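Local coordinates for protein transcriptional regulator, Crp/Fnr family (PDB 3DV8) that probably acts as a dimeric Crp/Fnr-family transcriptional regulator, pairing a cyclic nucleotide-binding-type sensor domain with a helix-turn-helix domain that would bind DNA, at residues A[96-101]-A[176-181]; A[54-59]-A[64-69]. All coordinates share one frame; numbering follows the deposited sequence.

Contact 1 of 2, residues A[96-101]-A[176-181]; sequences EAEKDT and ANHLGS
E98 and H178 are the residues that touch between the two segments, coming from opposite directions; their CA atoms, the nearest pair across the segments, are 11.7 Å apart. The carboxylate comes in at the edge of the imidazole, in the ring plane, with E98 OE2 3.2 Å from H178 CE1 and 3.4 Å from H178 NE2. The two flat groups are turned 64° against each other, which rules out a stack. E98 reaches the ring because its CG lies anti to the carbonyl carbon and the chain beyond is extended. H178 CG is likewise anti to its carbonyl carbon (chi1 -83°), which brings the ring nearer the glutamate than its CB. The contact joins residues 96-101, at the end of strand 94-97 in the cyclic nucleotide-binding domain, to helix 172-179, which by its position before helix 183-195 probably opens the helix-turn-helix. That helix closes with S181 N bonded to A176 O at 3.0 Å, while G180 turns to positive phi, features of a Schellman-type end. Both polar ends have firmer partners elsewhere: E98 OE1 takes Q54 NE2 and a salt bridge from R71, whereas H178 ND1 is tied to T68 OG1, which probably helps fix the ring's rotation. F155 meets the same ring with planes about 35° apart.

Contact 2 of 2, residues A[54-59]-A[64-69]; sequences QLRTYI and GREITL
Strands 55-60 and 66-72 form an antiparallel beta hairpin in which Y58 and T68 are a non-hydrogen-bonded pair and I59 and I67 a hydrogen-bonded one. L69 N bonds T57 O at 2.9 Å, while the two bonds between I59 and I67 are weak. R56 CG is anti to the backbone N (chi1 -177°), and a bend at chi2 lays the guanidinium over the Y58 ring, R56 NH1 standing 3.3 Å above the ring plane. Its edge serves the opposite strand in plane. R56 NE reaches T68 OG1, also bonded to H178 ND1 of helix 172-179, at 2.9 Å. R56 NH1 meets E66 OE1 at 3.0 Å from above the carboxylate plane (156° at the hydrogen), and R56 NH2 meets the same oxygen on its anti side. A methionine in place of R56 would probably leave the E66 carboxylate without its charged mate and T68 OG1 without the NE donor. A water joins E66 OE2 to Y58 OH. On the other face I59 CG1 lies 3.8 Å from I67 CG2, the two side chains side by side and pointing the same way, near I140 and M144 of the second subunit. Such a hairpin, edging a four-stranded antiparallel sheet, belongs to the beta-roll of cyclic nucleotide-binding domains.

In the fold
Contact 2 is a buried union of neighbouring strands within one domain, with 460 Å² covered; contact 1 is a partly buried bridge between domains that buries 59 Å². Their centres are about 6 Å apart, and strands 94-97 and 55-60 are neighbours in one sheet, so both draw on the same framework. Backbone bonds, a salt bridge and apolar packing sustain 54-59/64-69, whereas 96-101/176-181 meets through side-chain ends. Probable hydrogen bonds tie the two together, H178 to T68 on the helix side and E98 to Q54 on the sheet side. Helix 172-179 thus rests on the T68 face of the hairpin, while the I67 face meets the second subunit.

Contact 1 of 2, residues A[96-101]-A[176-181]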
# COMPACT_ATOMS: atom_id res chain seq x y z
N GLU A 96 -0.39 10.29 14.72
CA GLU A 96 -0.82 10.98 15.94
C GLU A 96 -1.24 10.00 17.04
O GLU A 96 -1.62 8.86 16.73
CB GLU A 96 -1.97 11.94 15.62
CG GLU A 96 -3.29 11.26 15.25
CD GLU A 96 -4.40 12.23 14.87
OE1 GLU A 96 -4.13 13.40 14.55
OE2 GLU A 96 -5.56 11.78 14.88
N ALA A 97 -1.21 10.46 18.29
CA ALA A 97 -1.60 9.66 19.46
C ALA A 97 -3.13 9.68 19.64
O ALA A 97 -3.71 10.74 19.86
CB ALA A 97 -0.91 10.19 20.73
N GLU A 98 -3.76 8.51 19.55
CA GLU A 98 -5.22 8.37 19.81
C GLU A 98 -5.56 8.26 21.30
O GLU A 98 -6.70 8.52 21.69
CB GLU A 98 -5.82 7.18 19.08
CG GLU A 98 -6.02 7.44 17.63
CD GLU A 98 -6.76 6.31 16.97
OE1 GLU A 98 -6.28 5.15 17.03
OE2 GLU A 98 -7.82 6.61 16.39
N LYS A 99 -4.60 7.79 22.09
CA LYS A 99 -4.67 7.74 23.54
C LYS A 99 -3.32 8.24 24.02
O LYS A 99 -2.39 8.36 23.19
CB LYS A 99 -4.93 6.32 24.03
CG LYS A 99 -6.29 5.77 23.60
CD LYS A 99 -6.51 4.38 24.18
CE LYS A 99 -7.93 3.90 23.97
NZ LYS A 99 -8.20 3.64 22.56
N ASP A 100 -3.20 8.57 25.31
CA ASP A 100 -1.92 9.00 25.89
C ASP A 100 -0.94 7.86 25.70
O ASP A 100 -1.25 6.74 26.09
CB ASP A 100 -2.03 9.32 27.39
CG ASP A 100 -2.79 10.60 27.67
OD1 ASP A 100 -3.29 11.27 26.73
OD2 ASP A 100 -2.89 10.94 28.86
N THR A 101 0.22 8.14 25.10
CA THR A 101 1.17 7.09 24.74
C THR A 101 2.60 7.32 25.25
O THR A 101 3.13 8.43 25.16
CB THR A 101 1.19 6.91 23.21
OG1 THR A 101 -0.15 6.72 22.74
CG2 THR A 101 2.04 5.71 22.80
N ALA A 176 -15.96 9.16 10.06
CA ALA A 176 -15.73 9.65 8.68
C ALA A 176 -14.24 9.77 8.35
O ALA A 176 -13.81 9.38 7.27
CB ALA A 176 -16.43 10.99 8.43
N ASN A 177 -13.46 10.31 9.29
CA ASN A 177 -12.00 10.46 9.15
C ASN A 177 -11.25 9.12 9.17
O ASN A 177 -10.19 9.01 8.57
CB ASN A 177 -11.44 11.42 10.21
CG ASN A 177 -11.92 12.87 10.02
OD1 ASN A 177 -12.49 13.22 8.98
ND2 ASN A 177 -11.69 13.71 11.03
N HIS A 178 -11.79 8.12 9.87
CA HIS A 178 -11.22 6.77 9.85
C HIS A 178 -11.42 6.05 8.51
O HIS A 178 -10.51 5.40 8.03
CB HIS A 178 -11.78 5.89 10.98
CG HIS A 178 -11.10 6.08 12.29
ND1 HIS A 178 -9.75 5.85 12.45
CD2 HIS A 178 -11.57 6.44 13.51
CE1 HIS A 178 -9.42 6.08 13.71
NE2 HIS A 178 -10.51 6.43 14.37
N LEU A 179 -12.61 6.21 7.94
CA LEU A 179 -13.03 5.51 6.72
C LEU A 179 -12.86 6.24 5.38
O LEU A 179 -13.09 5.63 4.34
CB LEU A 179 -14.51 5.10 6.87
CG LEU A 179 -14.90 4.27 8.10
CD1 LEU A 179 -16.39 4.01 8.08
CD2 LEU A 179 -14.13 2.95 8.17
N GLY A 180 -12.46 7.51 5.37
CA GLY A 180 -12.39 8.26 4.11
C GLY A 180 -13.76 8.67 3.59
O GLY A 180 -13.94 8.76 2.38
N SER A 181 -14.71 8.93 4.49
CA SER A 181 -16.08 9.34 4.15
C SER A 181 -16.35 10.76 4.66
O SER A 181 -15.44 11.42 5.17
CB SER A 181 -17.08 8.34 4.74
OG SER A 181 -18.38 8.58 4.24

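Contact 2 of 2, residues A[54-59]-A[64-69]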
# COMPACT_ATOMS: atom_id res chain seq x y z
N GLN A 54 -1.60 4.06 21.92
CA GLN A 54 -2.24 3.86 20.63
C GLN A 54 -1.94 5.03 19.68
O GLN A 54 -2.22 6.19 20.01
CB GLN A 54 -3.75 3.69 20.84
CG GLN A 54 -4.54 3.26 19.60
CD GLN A 54 -6.03 3.08 19.89
OE1 GLN A 54 -6.41 2.45 20.88
NE2 GLN A 54 -6.86 3.64 19.03
N LEU A 55 -1.35 4.70 18.52
CA LEU A 55 -1.00 5.66 17.46
C LEU A 55 -1.83 5.37 16.22
O LEU A 55 -2.24 4.22 15.98
CB LEU A 55 0.49 5.61 17.11
CG LEU A 55 1.50 5.89 18.22
CD1 LEU A 55 2.93 5.79 17.65
CD2 LEU A 55 1.27 7.26 18.88
N ARG A 56 -2.07 6.42 15.44
CA ARG A 56 -2.87 6.35 14.24
C ARG A 56 -2.13 6.97 13.05
O ARG A 56 -1.87 8.19 13.05
CB ARG A 56 -4.15 7.11 14.50
CG ARG A 56 -5.16 7.10 13.38
CD ARG A 56 -5.86 8.44 13.25
NE ARG A 56 -6.67 8.49 12.04
CZ ARG A 56 -7.20 9.60 11.52
NH1 ARG A 56 -6.95 10.79 12.04
NH2 ARG A 56 -7.93 9.50 10.42
N THR A 57 -1.80 6.15 12.04
CA THR A 57 -1.17 6.60 10.80
C THR A 57 -2.29 6.85 9.79
O THR A 57 -3.10 5.98 9.55
CB THR A 57 -0.16 5.60 10.26
OG1 THR A 57 0.88 5.45 11.23
CG2 THR A 57 0.46 6.08 8.93
N TYR A 58 -2.33 8.06 9.24
CA TYR A 58 -3.35 8.45 8.27
C TYR A 58 -2.81 9.41 7.21
O TYR A 58 -1.67 9.91 7.30
CB TYR A 58 -4.56 9.06 8.99
CG TYR A 58 -4.35 10.38 9.73
CD1 TYR A 58 -3.62 10.44 10.93
CD2 TYR A 58 -4.93 11.57 9.26
CE1 TYR A 58 -3.46 11.66 11.63
CE2 TYR A 58 -4.77 12.78 9.94
CZ TYR A 58 -4.04 12.82 11.13
OH TYR A 58 -3.88 14.02 11.79
N ILE A 59 -3.63 9.63 6.19
CA ILE A 59 -3.31 10.55 5.11
C ILE A 59 -4.42 11.59 5.02
O ILE A 59 -5.56 11.31 5.36
CB ILE A 59 -3.03 9.82 3.77
CG1 ILE A 59 -4.24 9.01 3.27
CG2 ILE A 59 -1.79 8.94 3.93
CD1 ILE A 59 -4.02 8.38 1.90
N GLY A 64 -8.63 18.51 3.33
CA GLY A 64 -8.84 18.07 4.73
C GLY A 64 -9.56 16.75 5.00
O GLY A 64 -9.89 16.45 6.14
N ARG A 65 -9.81 15.96 3.95
CA ARG A 65 -10.45 14.63 4.08
C ARG A 65 -9.39 13.67 4.58
O ARG A 65 -8.22 13.82 4.23
CB ARG A 65 -10.95 14.14 2.73
CG ARG A 65 -12.01 15.01 2.07
CD ARG A 65 -13.39 14.86 2.70
NE ARG A 65 -13.82 13.47 2.69
CZ ARG A 65 -14.18 12.77 1.61
NH1 ARG A 65 -14.21 13.29 0.37
NH2 ARG A 65 -14.54 11.49 1.76
N GLU A 66 -9.79 12.68 5.37
CA GLU A 66 -8.85 11.73 5.98
C GLU A 66 -9.28 10.28 5.85
O GLU A 66 -10.47 10.02 5.80
CB GLU A 66 -8.72 12.02 7.49
CG GLU A 66 -8.09 13.35 7.87
CD GLU A 66 -8.09 13.62 9.38
OE1 GLU A 66 -8.29 12.71 10.18
OE2 GLU A 66 -7.87 14.78 9.78
N ILE A 67 -8.31 9.36 5.85
CA ILE A 67 -8.56 7.91 5.95
C ILE A 67 -7.38 7.28 6.73
O ILE A 67 -6.23 7.57 6.44
CB ILE A 67 -8.82 7.20 4.58
CG1 ILE A 67 -9.25 5.74 4.79
CG2 ILE A 67 -7.62 7.27 3.65
CD1 ILE A 67 -9.68 5.00 3.52
N THR A 68 -7.69 6.44 7.74
CA THR A 68 -6.68 5.74 8.54
C THR A 68 -6.06 4.60 7.73
O THR A 68 -6.78 3.76 7.19
CB THR A 68 -7.28 5.13 9.84
OG1 THR A 68 -7.84 6.18 10.65
CG2 THR A 68 -6.24 4.36 10.67
N LEU A 69 -4.73 4.58 7.65
CA LEU A 69 -4.01 3.51 6.97
C LEU A 69 -3.92 2.30 7.91
O LEU A 69 -4.24 1.18 7.52
CB LEU A 69 -2.62 3.97 6.52
CG LEU A 69 -2.59 5.15 5.54
CD1 LEU A 69 -1.16 5.42 5.11
CD2 LEU A 69 -3.45 4.91 4.31
O HOH W 1 -6.05 15.84 11.21